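Local coordinates for protein putative Ribokinase II (Escherichia coli O6, PDB 3IQ0) that probably transfers a phosphate group from ATP to a sugar or similar alcohol, as a putative ribokinase of the pfkB carbohydrate kinase family, at residues E11-I16 / G92-T97; V47-V52 / T300-E305; G162-D167 / L190-M195; Q121-N126 / K151-I156. All blocks are in the same frame, centred on the assembly; numbering follows the deposited sequence.

Contact 1. Residues E11-I16 / G92-T97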
loop_
_atom_site.group_PDB
_atom_site.type_symbol
_atom_site.label_atom_id
_atom_site.label_comp_id
_atom_site.label_asym_id
_atom_site.label_seq_id
_atom_site.Cartn_x
_atom_site.Cartn_y
_atom_site.Cartn_z
ATOM N N GLU B 11 -2.771 -2.271 -14.846
ATOM C CA GLU B 11 -2.446 -1.610 -13.599
ATOM C C GLU B 11 -1.763 -0.260 -13.740
ATOM O O GLU B 11 -0.896 -0.065 -14.590
ATOM C CB GLU B 11 -1.565 -2.530 -12.746
ATOM C CG GLU B 11 -0.171 -2.811 -13.326
ATOM C CD GLU B 11 -0.156 -3.881 -14.412
ATOM O OE1 GLU B 11 -1.241 -4.265 -14.897
ATOM O OE2 GLU B 11 0.948 -4.334 -14.782
ATOM N N ILE B 12 -2.186 0.669 -12.892
ATOM C CA ILE B 12 -1.615 2.002 -12.817
ATOM C C ILE B 12 -1.254 2.127 -11.341
ATOM O O ILE B 12 -2.098 1.908 -10.470
ATOM C CB ILE B 12 -2.632 3.095 -13.169
ATOM C CG1 ILE B 12 -2.883 3.117 -14.677
ATOM C CG2 ILE B 12 -2.127 4.448 -12.708
ATOM C CD1 ILE B 12 -3.906 4.152 -15.088
ATOM N N LEU B 13 -0.002 2.448 -11.056
ATOM C CA LEU B 13 0.436 2.580 -9.675
ATOM C C LEU B 13 1.501 3.653 -9.573
ATOM O O LEU B 13 1.917 4.219 -10.588
ATOM C CB LEU B 13 1.010 1.250 -9.173
ATOM C CG LEU B 13 2.077 0.570 -10.039
ATOM C CD1 LEU B 13 3.207 0.039 -9.184
ATOM C CD2 LEU B 13 1.436 -0.556 -10.822
ATOM N N VAL B 14 1.920 3.952 -8.346
ATOM C CA VAL B 14 2.975 4.928 -8.133
ATOM C C VAL B 14 4.176 4.178 -7.582
ATOM O O VAL B 14 4.034 3.151 -6.918
ATOM C CB VAL B 14 2.577 6.048 -7.136
ATOM C CG1 VAL B 14 1.441 6.884 -7.711
ATOM C CG2 VAL B 14 2.185 5.448 -5.795
ATOM N N GLU B 15 5.366 4.676 -7.884
ATOM C CA GLU B 15 6.584 4.043 -7.407
ATOM C C GLU B 15 7.276 5.006 -6.455
ATOM O O GLU B 15 7.318 6.206 -6.715
ATOM C CB GLU B 15 7.509 3.720 -8.582
ATOM C CG GLU B 15 8.715 2.869 -8.209
ATOM C CD GLU B 15 9.488 2.384 -9.423
ATOM O OE1 GLU B 15 10.586 2.917 -9.689
ATOM O OE2 GLU B 15 8.992 1.471 -10.115
ATOM N N ILE B 16 7.779 4.473 -5.345
ATOM C CA ILE B 16 8.510 5.259 -4.347
ATOM C C ILE B 16 9.894 4.616 -4.324
ATOM O O ILE B 16 10.036 3.462 -3.935
ATOM C CB ILE B 16 7.870 5.165 -2.942
ATOM C CG1 ILE B 16 6.511 5.874 -2.921
ATOM C CG2 ILE B 16 8.784 5.807 -1.913
ATOM C CD1 ILE B 16 5.424 5.158 -3.668
ATOM N N GLY B 92 -2.618 1.489 -6.271
ATOM C CA GLY B 92 -1.483 0.597 -6.153
ATOM C C GLY B 92 -0.185 1.358 -5.968
ATOM O O GLY B 92 -0.098 2.547 -6.287
ATOM N N SER B 93 0.826 0.672 -5.447
ATOM C CA SER B 93 2.122 1.291 -5.216
ATOM C C SER B 93 3.234 0.261 -5.262
ATOM O O SER B 93 2.989 -0.948 -5.217
ATOM C CB SER B 93 2.148 1.969 -3.851
ATOM O OG SER B 93 2.156 0.994 -2.819
ATOM N N ALA B 94 4.463 0.751 -5.353
ATOM C CA ALA B 94 5.630 -0.112 -5.384
ATOM C C ALA B 94 6.836 0.622 -4.804
ATOM O O ALA B 94 7.183 1.706 -5.266
ATOM C CB ALA B 94 5.925 -0.543 -6.811
ATOM N N PHE B 95 7.442 0.036 -3.776
ATOM C CA PHE B 95 8.637 0.591 -3.147
ATOM C C PHE B 95 9.783 -0.216 -3.751
ATOM O O PHE B 95 9.703 -1.436 -3.827
ATOM C CB PHE B 95 8.615 0.367 -1.630
ATOM C CG PHE B 95 7.634 1.233 -0.893
ATOM C CD1 PHE B 95 8.031 2.461 -0.367
ATOM C CD2 PHE B 95 6.323 0.812 -0.704
ATOM C CE1 PHE B 95 7.136 3.255 0.340
ATOM C CE2 PHE B 95 5.413 1.597 0.003
ATOM C CZ PHE B 95 5.824 2.822 0.527
ATOM N N VAL B 96 10.844 0.454 -4.173
ATOM C CA VAL B 96 11.969 -0.242 -4.782
ATOM C C VAL B 96 13.310 0.246 -4.226
ATOM O O VAL B 96 13.440 1.395 -3.811
ATOM C CB VAL B 96 11.945 -0.050 -6.332
ATOM C CG1 VAL B 96 12.011 1.421 -6.670
ATOM C CG2 VAL B 96 13.094 -0.789 -6.978
ATOM N N THR B 97 14.305 -0.632 -4.208
ATOM C CA THR B 97 15.623 -0.241 -3.724
ATOM C C THR B 97 16.754 -0.958 -4.456
ATOM O O THR B 97 16.647 -2.133 -4.791
ATOM C CB THR B 97 15.766 -0.479 -2.210
ATOM O OG1 THR B 97 17.055 -0.023 -1.786
ATOM C CG2 THR B 97 15.605 -1.950 -1.875
HETATM O O HOH W 1 -4.221 1.631 -8.875
#
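Val14, Ile16, Ala94 and Val96 carry the backbone ladder between two parallel strands. Val14 N reaches Gly92 O at 3.2 Å from above the carbonyl plane (41° out of it), whereas Ala94 N lies 2.9 Å from Val14 O, nearly in line with the C=O, though that bond is bent at the hydrogen (131°). Ile16 N to Ala94 O (2.8 Å) and Val96 N to Ile16 O (3.1 Å) continue the alternation. On one face, Ile16 lies side by side with Phe95, its CB 3.7 Å from ring atom CD1. On the other, Leu13 CD1 rests 3.7 Å from Ala94 CB, and Glu15, with CG anti to the backbone N (chi1 -171°) and its chain extended, brings OE1 to 3.7 Å from Val96 CG1. Where the strands part, a water donates to Ile12 O (2.7 Å) and accepts from Gly92 N. Backbone hydrogen bonds from Glu15 to Tyr35 and from Phe95 to Ile107 place both strands inside a four-stranded sheet that probably serves as the lid, as in ribokinase. Phe95 also meets Phe65 of the second subunit edge-to-face. Polar backbone bonding thus holds the pair together, while Ile16 and Phe95 also pack against the second subunit.

Contact 2. Residues V47-V52 / T300-E305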
loop_
_atom_site.group_PDB
_atom_site.type_symbol
_atom_site.label_atom_id
_atom_site.label_comp_id
_atom_site.label_asym_id
_atom_site.label_seq_id
_atom_site.Cartn_x
_atom_site.Cartn_y
_atom_site.Cartn_z
ATOM N N VAL B 47 3.359 5.861 -26.185
ATOM C CA VAL B 47 2.547 5.985 -27.387
ATOM C C VAL B 47 2.105 7.427 -27.603
ATOM O O VAL B 47 2.253 7.959 -28.697
ATOM C CB VAL B 47 1.284 5.105 -27.327
ATOM C CG1 VAL B 47 0.371 5.444 -28.479
ATOM C CG2 VAL B 47 1.670 3.629 -27.371
ATOM N N THR B 48 1.560 8.060 -26.568
ATOM C CA THR B 48 1.098 9.439 -26.716
ATOM C C THR B 48 2.236 10.428 -26.923
ATOM O O THR B 48 2.042 11.468 -27.543
ATOM C CB THR B 48 0.270 9.921 -25.507
ATOM O OG1 THR B 48 -0.383 11.142 -25.861
ATOM C CG2 THR B 48 1.171 10.186 -24.282
ATOM N N ARG B 49 3.420 10.117 -26.410
ATOM C CA ARG B 49 4.536 11.026 -26.588
ATOM C C ARG B 49 5.031 10.996 -28.028
ATOM O O ARG B 49 5.717 11.916 -28.465
ATOM C CB ARG B 49 5.668 10.687 -25.624
ATOM C CG ARG B 49 5.299 10.946 -24.175
ATOM C CD ARG B 49 6.506 11.415 -23.418
ATOM N NE ARG B 49 6.900 12.755 -23.832
ATOM C CZ ARG B 49 8.119 13.253 -23.664
ATOM N NH1 ARG B 49 9.061 12.516 -23.101
ATOM N NH2 ARG B 49 8.391 14.491 -24.045
ATOM N N LEU B 50 4.688 9.934 -28.759
ATOM C CA LEU B 50 5.075 9.826 -30.161
ATOM C C LEU B 50 3.993 10.476 -31.046
ATOM O O LEU B 50 4.108 10.501 -32.273
ATOM C CB LEU B 50 5.327 8.355 -30.538
ATOM C CG LEU B 50 6.619 7.820 -29.885
ATOM C CD1 LEU B 50 6.767 6.323 -30.105
ATOM C CD2 LEU B 50 7.830 8.578 -30.462
ATOM N N GLY B 51 2.957 11.017 -30.403
ATOM C CA GLY B 51 1.892 11.714 -31.116
ATOM C C GLY B 51 0.701 10.897 -31.578
ATOM O O GLY B 51 -0.183 11.401 -32.270
ATOM N N VAL B 52 0.672 9.630 -31.194
ATOM C CA VAL B 52 -0.406 8.743 -31.596
ATOM C C VAL B 52 -1.540 8.778 -30.576
ATOM O O VAL B 52 -1.340 8.490 -29.398
ATOM C CB VAL B 52 0.135 7.296 -31.764
ATOM C CG1 VAL B 52 -1.005 6.310 -31.932
ATOM C CG2 VAL B 52 1.077 7.232 -32.970
ATOM N N THR B 300 10.688 8.111 -21.274
ATOM C CA THR B 300 10.014 8.075 -22.571
ATOM C C THR B 300 10.586 9.169 -23.471
ATOM O O THR B 300 11.093 10.181 -22.980
ATOM C CB THR B 300 8.490 8.261 -22.430
ATOM O OG1 THR B 300 8.206 9.557 -21.892
ATOM C CG2 THR B 300 7.914 7.183 -21.519
ATOM N N SER B 301 10.507 8.958 -24.785
ATOM C CA SER B 301 11.062 9.911 -25.736
ATOM C C SER B 301 10.101 10.359 -26.832
ATOM O O SER B 301 9.160 9.642 -27.187
ATOM C CB SER B 301 12.294 9.308 -26.414
ATOM O OG SER B 301 13.253 8.854 -25.490
ATOM N N ARG B 302 10.364 11.551 -27.367
ATOM C CA ARG B 302 9.581 12.100 -28.467
ATOM C C ARG B 302 10.204 11.519 -29.726
ATOM O O ARG B 302 11.376 11.138 -29.724
ATOM C CB ARG B 302 9.669 13.630 -28.503
ATOM C CG ARG B 302 8.967 14.325 -27.348
ATOM C CD ARG B 302 8.819 15.819 -27.602
ATOM N NE ARG B 302 8.017 16.100 -28.791
ATOM C CZ ARG B 302 7.682 17.320 -29.199
ATOM N NH1 ARG B 302 8.077 18.385 -28.515
ATOM N NH2 ARG B 302 6.951 17.482 -30.293
ATOM N N LEU B 303 9.436 11.470 -30.804
ATOM C CA LEU B 303 9.918 10.889 -32.046
ATOM C C LEU B 303 11.272 11.415 -32.517
ATOM O O LEU B 303 12.172 10.631 -32.794
ATOM C CB LEU B 303 8.865 11.067 -33.140
ATOM C CG LEU B 303 9.194 10.360 -34.456
ATOM C CD1 LEU B 303 9.325 8.868 -34.209
ATOM C CD2 LEU B 303 8.104 10.642 -35.479
HETATM N N MSE B 304 11.439 12.731 -32.593
HETATM C CA MSE B 304 12.718 13.256 -33.047
HETATM C C MSE B 304 13.863 13.100 -32.054
HETATM O O MSE B 304 15.032 13.229 -32.426
HETATM C CB MSE B 304 12.578 14.707 -33.502
HETATM C CG MSE B 304 11.851 14.824 -34.840
HETATM SE SE MSE B 304 12.463 13.550 -36.225
HETATM C CE MSE B 304 13.899 14.612 -36.958
ATOM N N GLU B 305 13.555 12.811 -30.793
ATOM C CA GLU B 305 14.638 12.599 -29.838
ATOM C C GLU B 305 15.248 11.259 -30.228
ATOM O O GLU B 305 16.458 11.093 -30.197
ATOM C CB GLU B 305 14.121 12.571 -28.394
ATOM C CG GLU B 305 13.444 13.872 -27.982
ATOM C CD GLU B 305 12.987 13.900 -26.530
ATOM O OE1 GLU B 305 12.436 12.889 -26.047
ATOM O OE2 GLU B 305 13.167 14.956 -25.877
HETATM O O HOH W 2 7.088 12.701 -30.908
HETATM O O HOH W 3 11.289 15.168 -24.226
#
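Arg49 and Leu50 meet residues 300-305 just before the chain leaves helix 39-49 through a Schellman motif at Gly51, where phi turns positive; opposite them, Arg302 takes the N-cap position of helix 303-312. Followed outward, Arg49 CB lies 4.0 Å from Ser301 O, a loose approach, and CG skirts Thr300 OG1. Next, Arg49 CD comes to 2.9 Å from Thr300 OG1, short for carbon against oxygen. The chain bends at chi2 and chi3 (70° at the latter), crossing the Thr300 side chain at about a right angle and bringing the guanidinium round so that OG1 lies at its edge, in plane. Arg49 NH1 gives Thr300 OG1 a weak bond, straight but long at 3.3 Å. Arg49 NH2 passes 3.4 Å from Arg302 CG, and the two guanidinium planes are 45° apart. NH2 also donates to a water that in turn donates to Glu305 OE2, so an indirect link joins groups of opposite charge. The other carboxylate oxygen, Glu305 OE1, accepts from the N-cap backbone, Arg302 N, at 2.8 Å, which ties the first turn of helix 303-312 to its start. A second water bridges the backbones, donating to Arg49 O (2.9 Å) and accepting from Leu303 N (2.7 Å). Ala265 and Ala268 of helix 258-271 pack on Leu50. Leu50 CD2 is pressed to 3.5 Å from Leu303 CA, tighter than usual carbon contact.

Contact 3. Residues G162-D167 / L190-M195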
loop_
_atom_site.group_PDB
_atom_site.type_symbol
_atom_site.label_atom_id
_atom_site.label_comp_id
_atom_site.label_asym_id
_atom_site.label_seq_id
_atom_site.Cartn_x
_atom_site.Cartn_y
_atom_site.Cartn_z
ATOM N N GLY B 162 -10.223 -4.889 -35.138
ATOM C CA GLY B 162 -8.987 -4.339 -34.604
ATOM C C GLY B 162 -7.854 -5.340 -34.469
ATOM O O GLY B 162 -8.051 -6.539 -34.648
ATOM N N VAL B 163 -6.664 -4.837 -34.147
ATOM C CA VAL B 163 -5.471 -5.665 -33.986
ATOM C C VAL B 163 -5.068 -5.772 -32.519
ATOM O O VAL B 163 -5.126 -4.794 -31.770
ATOM C CB VAL B 163 -4.279 -5.081 -34.786
ATOM C CG1 VAL B 163 -3.022 -5.906 -34.537
ATOM C CG2 VAL B 163 -4.615 -5.060 -36.275
ATOM N N ILE B 164 -4.656 -6.967 -32.112
ATOM C CA ILE B 164 -4.253 -7.223 -30.735
ATOM C C ILE B 164 -2.732 -7.425 -30.632
ATOM O O ILE B 164 -2.144 -8.196 -31.393
ATOM C CB ILE B 164 -4.968 -8.499 -30.190
ATOM C CG1 ILE B 164 -6.490 -8.355 -30.323
ATOM C CG2 ILE B 164 -4.577 -8.750 -28.730
ATOM C CD1 ILE B 164 -7.108 -7.261 -29.465
ATOM N N SER B 165 -2.091 -6.708 -29.711
ATOM C CA SER B 165 -0.655 -6.857 -29.486
ATOM C C SER B 165 -0.551 -7.392 -28.068
ATOM O O SER B 165 -1.363 -7.050 -27.205
ATOM C CB SER B 165 0.082 -5.513 -29.620
ATOM O OG SER B 165 -0.495 -4.518 -28.796
ATOM N N PHE B 166 0.447 -8.225 -27.818
ATOM C CA PHE B 166 0.582 -8.841 -26.504
ATOM C C PHE B 166 2.029 -8.927 -26.048
ATOM O O PHE B 166 2.890 -9.430 -26.776
ATOM C CB PHE B 166 -0.058 -10.237 -26.567
ATOM C CG PHE B 166 0.106 -11.065 -25.315
ATOM C CD1 PHE B 166 -0.012 -10.493 -24.053
ATOM C CD2 PHE B 166 0.296 -12.440 -25.406
ATOM C CE1 PHE B 166 0.049 -11.279 -22.894
ATOM C CE2 PHE B 166 0.359 -13.239 -24.253
ATOM C CZ PHE B 166 0.233 -12.651 -22.995
ATOM N N ASP B 167 2.284 -8.421 -24.843
ATOM C CA ASP B 167 3.611 -8.430 -24.244
ATOM C C ASP B 167 3.553 -9.294 -22.981
ATOM O O ASP B 167 3.008 -8.883 -21.958
ATOM C CB ASP B 167 4.036 -7.009 -23.874
ATOM C CG ASP B 167 5.371 -6.971 -23.165
ATOM O OD1 ASP B 167 5.787 -8.005 -22.608
ATOM O OD2 ASP B 167 6.000 -5.896 -23.149
ATOM N N LEU B 190 -5.306 -15.134 -29.726
ATOM C CA LEU B 190 -6.021 -14.015 -30.331
ATOM C C LEU B 190 -5.071 -12.866 -30.633
ATOM O O LEU B 190 -5.501 -11.781 -31.036
ATOM C CB LEU B 190 -7.114 -13.518 -29.388
ATOM C CG LEU B 190 -8.184 -14.527 -28.978
ATOM C CD1 LEU B 190 -9.064 -13.912 -27.903
ATOM C CD2 LEU B 190 -9.008 -14.929 -30.192
ATOM N N THR B 191 -3.779 -13.113 -30.443
ATOM C CA THR B 191 -2.750 -12.107 -30.669
ATOM C C THR B 191 -2.258 -12.034 -32.108
ATOM O O THR B 191 -2.058 -13.056 -32.767
ATOM C CB THR B 191 -1.537 -12.368 -29.759
ATOM O OG1 THR B 191 -1.929 -12.171 -28.397
ATOM C CG2 THR B 191 -0.378 -11.430 -30.112
ATOM N N ASP B 192 -2.048 -10.813 -32.587
ATOM C CA ASP B 192 -1.558 -10.598 -33.942
ATOM C C ASP B 192 -0.086 -10.225 -33.878
ATOM O O ASP B 192 0.703 -10.600 -34.747
ATOM C CB ASP B 192 -2.348 -9.474 -34.616
ATOM C CG ASP B 192 -3.837 -9.769 -34.691
ATOM O OD1 ASP B 192 -4.214 -10.729 -35.391
ATOM O OD2 ASP B 192 -4.627 -9.046 -34.044
ATOM N N ILE B 193 0.272 -9.491 -32.826
ATOM C CA ILE B 193 1.638 -9.019 -32.609
ATOM C C ILE B 193 2.108 -9.469 -31.230
ATOM O O ILE B 193 1.604 -9.001 -30.212
ATOM C CB ILE B 193 1.693 -7.461 -32.694
ATOM C CG1 ILE B 193 1.180 -7.008 -34.064
ATOM C CG2 ILE B 193 3.120 -6.955 -32.460
ATOM C CD1 ILE B 193 1.086 -5.502 -34.214
ATOM N N TYR B 194 3.071 -10.384 -31.210
ATOM C CA TYR B 194 3.614 -10.922 -29.966
ATOM C C TYR B 194 4.971 -10.281 -29.684
ATOM O O TYR B 194 5.859 -10.307 -30.536
ATOM C CB TYR B 194 3.764 -12.441 -30.099
ATOM C CG TYR B 194 3.950 -13.167 -28.789
ATOM C CD1 TYR B 194 3.190 -12.824 -27.667
ATOM C CD2 TYR B 194 4.864 -14.213 -28.673
ATOM C CE1 TYR B 194 3.337 -13.501 -26.461
ATOM C CE2 TYR B 194 5.021 -14.899 -27.467
ATOM C CZ TYR B 194 4.255 -14.534 -26.368
ATOM O OH TYR B 194 4.419 -15.178 -25.168
HETATM N N MSE B 195 5.143 -9.714 -28.492
HETATM C CA MSE B 195 6.400 -9.048 -28.155
HETATM C C MSE B 195 7.072 -9.549 -26.871
HETATM O O MSE B 195 7.225 -8.812 -25.896
HETATM C CB MSE B 195 6.159 -7.535 -28.073
HETATM C CG MSE B 195 5.523 -6.958 -29.333
HETATM SE SE MSE B 195 5.199 -5.047 -29.219
HETATM C CE MSE B 195 3.489 -5.101 -28.408
#
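Phe166 and Tyr194 both set CG anti to the backbone N (chi1 175° and -164°), which lays their side chains alongside each other on one face of the sheet. Phe166 CD2 then comes 3.4 Å from Tyr194 CE1, at the edge of the tyrosine ring, with the ring planes 37° apart. Phe166 CB also meets Thr191 OG1, at 3.3 Å, a hydroxyl bonded to Val187 O. Farther back, Asp192 swings OD2 to Ile164 N, 2.8 Å away, in an almost straight bond on the anti lone pair; OD1 is salt-bridged to Lys223. Ile164 O is gripped twice, by Asp192 N at 2.9 Å and Ile193 N at 3.1 Å, which ties the start of strand 193-194 to Ile164. Regular parallel pairing follows, with Phe166 N to Ile193 O and Met195 N to Phe166 O both at 2.8 Å. On the opposite face, the selenomethionine Met195 packs its CE 3.6 Å from Ser165 CB. The side chain of Asp167, about 4 Å from the bound ATP, is salt-bridged to Lys228, which Met195 O also accepts from. The contact closes a beta-alpha-beta unit through helix 178-189, between strands 131-137 and 224-228, with helix 258-271 packed against Ser165, Ile193 and Met195.

Contact 4. Residues Q121-N126 / K151-I156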
loop_
_atom_site.group_PDB
_atom_site.type_symbol
_atom_site.label_atom_id
_atom_site.label_comp_id
_atom_site.label_asym_id
_atom_site.label_seq_id
_atom_site.Cartn_x
_atom_site.Cartn_y
_atom_site.Cartn_z
ATOM N N GLN B 121 -16.775 -5.045 -16.209
ATOM C CA GLN B 121 -17.800 -4.021 -16.334
ATOM C C GLN B 121 -17.151 -2.647 -16.379
ATOM O O GLN B 121 -17.648 -1.736 -17.039
ATOM C CB GLN B 121 -18.789 -4.096 -15.171
ATOM C CG GLN B 121 -20.110 -3.416 -15.485
ATOM C CD GLN B 121 -20.710 -3.909 -16.793
ATOM O OE1 GLN B 121 -20.955 -5.106 -16.966
ATOM N NE2 GLN B 121 -20.946 -2.989 -17.722
ATOM N N HIS B 122 -16.037 -2.503 -15.673
ATOM C CA HIS B 122 -15.314 -1.238 -15.653
ATOM C C HIS B 122 -14.740 -0.928 -17.033
ATOM O O HIS B 122 -14.102 0.107 -17.228
ATOM C CB HIS B 122 -14.196 -1.292 -14.610
ATOM C CG HIS B 122 -14.607 -0.792 -13.260
ATOM N ND1 HIS B 122 -14.122 -1.329 -12.087
ATOM C CD2 HIS B 122 -15.443 0.210 -12.899
ATOM C CE1 HIS B 122 -14.643 -0.680 -11.060
ATOM N NE2 HIS B 122 -15.449 0.258 -11.525
ATOM N N VAL B 123 -14.973 -1.829 -17.985
ATOM C CA VAL B 123 -14.493 -1.645 -19.348
ATOM C C VAL B 123 -15.436 -0.711 -20.097
ATOM O O VAL B 123 -15.330 0.506 -19.957
ATOM C CB VAL B 123 -14.401 -2.991 -20.101
ATOM C CG1 VAL B 123 -14.019 -2.761 -21.553
ATOM C CG2 VAL B 123 -13.364 -3.874 -19.436
ATOM N N ASP B 124 -16.351 -1.293 -20.875
ATOM C CA ASP B 124 -17.345 -0.568 -21.680
ATOM C C ASP B 124 -17.243 -1.067 -23.119
ATOM O O ASP B 124 -17.076 -2.262 -23.363
ATOM C CB ASP B 124 -17.089 0.947 -21.664
ATOM C CG ASP B 124 -18.360 1.758 -21.823
ATOM O OD1 ASP B 124 -19.131 1.487 -22.762
ATOM O OD2 ASP B 124 -18.581 2.676 -21.004
ATOM N N GLU B 125 -17.352 -0.136 -24.061
ATOM C CA GLU B 125 -17.256 -0.417 -25.489
ATOM C C GLU B 125 -17.551 0.894 -26.208
ATOM O O GLU B 125 -17.226 1.065 -27.380
ATOM C CB GLU B 125 -18.243 -1.507 -25.923
ATOM C CG GLU B 125 -19.704 -1.109 -25.961
ATOM C CD GLU B 125 -20.218 -0.602 -24.629
ATOM O OE1 GLU B 125 -19.974 -1.272 -23.600
ATOM O OE2 GLU B 125 -20.876 0.463 -24.613
ATOM N N ASN B 126 -18.178 1.815 -25.480
ATOM C CA ASN B 126 -18.482 3.138 -25.993
ATOM C C ASN B 126 -17.132 3.849 -25.970
ATOM O O ASN B 126 -16.911 4.839 -26.666
ATOM C CB ASN B 126 -19.464 3.855 -25.061
ATOM C CG ASN B 126 -19.521 5.357 -25.312
ATOM O OD1 ASN B 126 -20.015 5.812 -26.348
ATOM N ND2 ASN B 126 -19.015 6.134 -24.357
ATOM N N LYS B 151 -10.549 -10.072 -21.551
ATOM C CA LYS B 151 -11.247 -10.886 -22.546
ATOM C C LYS B 151 -12.381 -10.100 -23.207
ATOM O O LYS B 151 -12.562 -10.168 -24.421
ATOM C CB LYS B 151 -11.802 -12.164 -21.905
ATOM C CG LYS B 151 -10.733 -13.191 -21.558
ATOM C CD LYS B 151 -11.333 -14.501 -21.058
ATOM C CE LYS B 151 -10.248 -15.550 -20.852
ATOM N NZ LYS B 151 -10.787 -16.876 -20.414
ATOM N N LYS B 152 -13.132 -9.349 -22.405
ATOM C CA LYS B 152 -14.241 -8.547 -22.910
ATOM C C LYS B 152 -13.733 -7.480 -23.879
ATOM O O LYS B 152 -14.232 -7.353 -24.996
ATOM C CB LYS B 152 -14.975 -7.872 -21.747
ATOM C CG LYS B 152 -16.109 -6.950 -22.171
ATOM C CD LYS B 152 -16.739 -6.242 -20.975
ATOM C CE LYS B 152 -17.697 -5.137 -21.422
ATOM N NZ LYS B 152 -18.356 -4.411 -20.289
ATOM N N ALA B 153 -12.739 -6.717 -23.437
ATOM C CA ALA B 153 -12.154 -5.662 -24.255
ATOM C C ALA B 153 -11.642 -6.238 -25.572
ATOM O O ALA B 153 -11.854 -5.660 -26.633
ATOM C CB ALA B 153 -11.012 -4.988 -23.491
ATOM N N VAL B 154 -10.975 -7.386 -25.502
ATOM C CA VAL B 154 -10.448 -8.021 -26.701
ATOM C C VAL B 154 -11.547 -8.419 -27.683
ATOM O O VAL B 154 -11.397 -8.247 -28.891
ATOM C CB VAL B 154 -9.619 -9.265 -26.353
ATOM C CG1 VAL B 154 -9.262 -10.018 -27.619
ATOM C CG2 VAL B 154 -8.354 -8.853 -25.639
ATOM N N THR B 155 -12.644 -8.959 -27.167
ATOM C CA THR B 155 -13.756 -9.369 -28.017
ATOM C C THR B 155 -14.322 -8.145 -28.722
ATOM O O THR B 155 -14.613 -8.181 -29.919
ATOM C CB THR B 155 -14.878 -10.028 -27.192
ATOM O OG1 THR B 155 -14.369 -11.203 -26.548
ATOM C CG2 THR B 155 -16.047 -10.410 -28.088
ATOM N N ILE B 156 -14.471 -7.063 -27.967
ATOM C CA ILE B 156 -14.997 -5.817 -28.505
ATOM C C ILE B 156 -14.129 -5.285 -29.638
ATOM O O ILE B 156 -14.635 -4.935 -30.700
ATOM C CB ILE B 156 -15.080 -4.739 -27.407
ATOM C CG1 ILE B 156 -16.138 -5.136 -26.377
ATOM C CG2 ILE B 156 -15.388 -3.382 -28.024
ATOM C CD1 ILE B 156 -16.357 -4.111 -25.295
#
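Asp124 OD1 is held by two backbone N-H groups of its own loop, while Lys152 approaches the same residue across the contact. Asn126 N donates to Asp124 OD1 at 2.9 Å in a nearly straight bond; OD1 accepting from the N-H two residues on is an Asx turn, and the donor comes from above the carboxylate plane (52° out of it). Glu125 N adds a weak, bent bond to the same oxygen. Asp124 O is modelled 3.5 Å from Lys152 CE, but its placing is doubtful, since it clashes with Ile156 CD1. Lys152 puts CG anti to the backbone N (chi1 177°) and runs fully extended, laying CD 4.1 Å from Val123 CB. Lys152 NZ is bonded to Ala120 O, just ahead of the loop, and stands 3.9 Å from Gln121 NE2; Glu125 OE1, 4.8 Å from NZ, could moderate its charge. The loop 121-126 precedes strand 131-137, and helix 144-159 follows that strand, so the contact folds the strand's lead-in back on the helix beyond it in the alpha/beta domain. Apolar packing does the rest: Val123 CG1 lies 4.2 Å from Ala153 CB, and Ile156 CG2 is 4.0 Å from Glu125 CB. Leu128 touches Val123, Ala153 and Ile156 alike. In the model as built, Asp124 N and Asp124 O are buried without a hydrogen-bonding partner.

Overall arrangement
From the N terminus, contact 1 closes the first loop, joining strand 13-18 to strand 92-96 in the smaller four-stranded sheet. Contact 2 starts inside that loop, at 47-52, and closes only at 300-305, so the two cross; it brings the end of helix 39-49 to the start of helix 303-312. Nested within the loop of contact 2, contact 4 and then contact 3 follow in series. Contact 4 sets loop 121-126 against helix 144-159, and contact 3 pairs neighbouring strands of the nine-stranded sheet. These two touch, Val154 CG1 lying 3.9 Å from Leu190 CD1. Contacts 1 and 3 sit on opposite sides of the chain's centre, their own centres 26 Å apart.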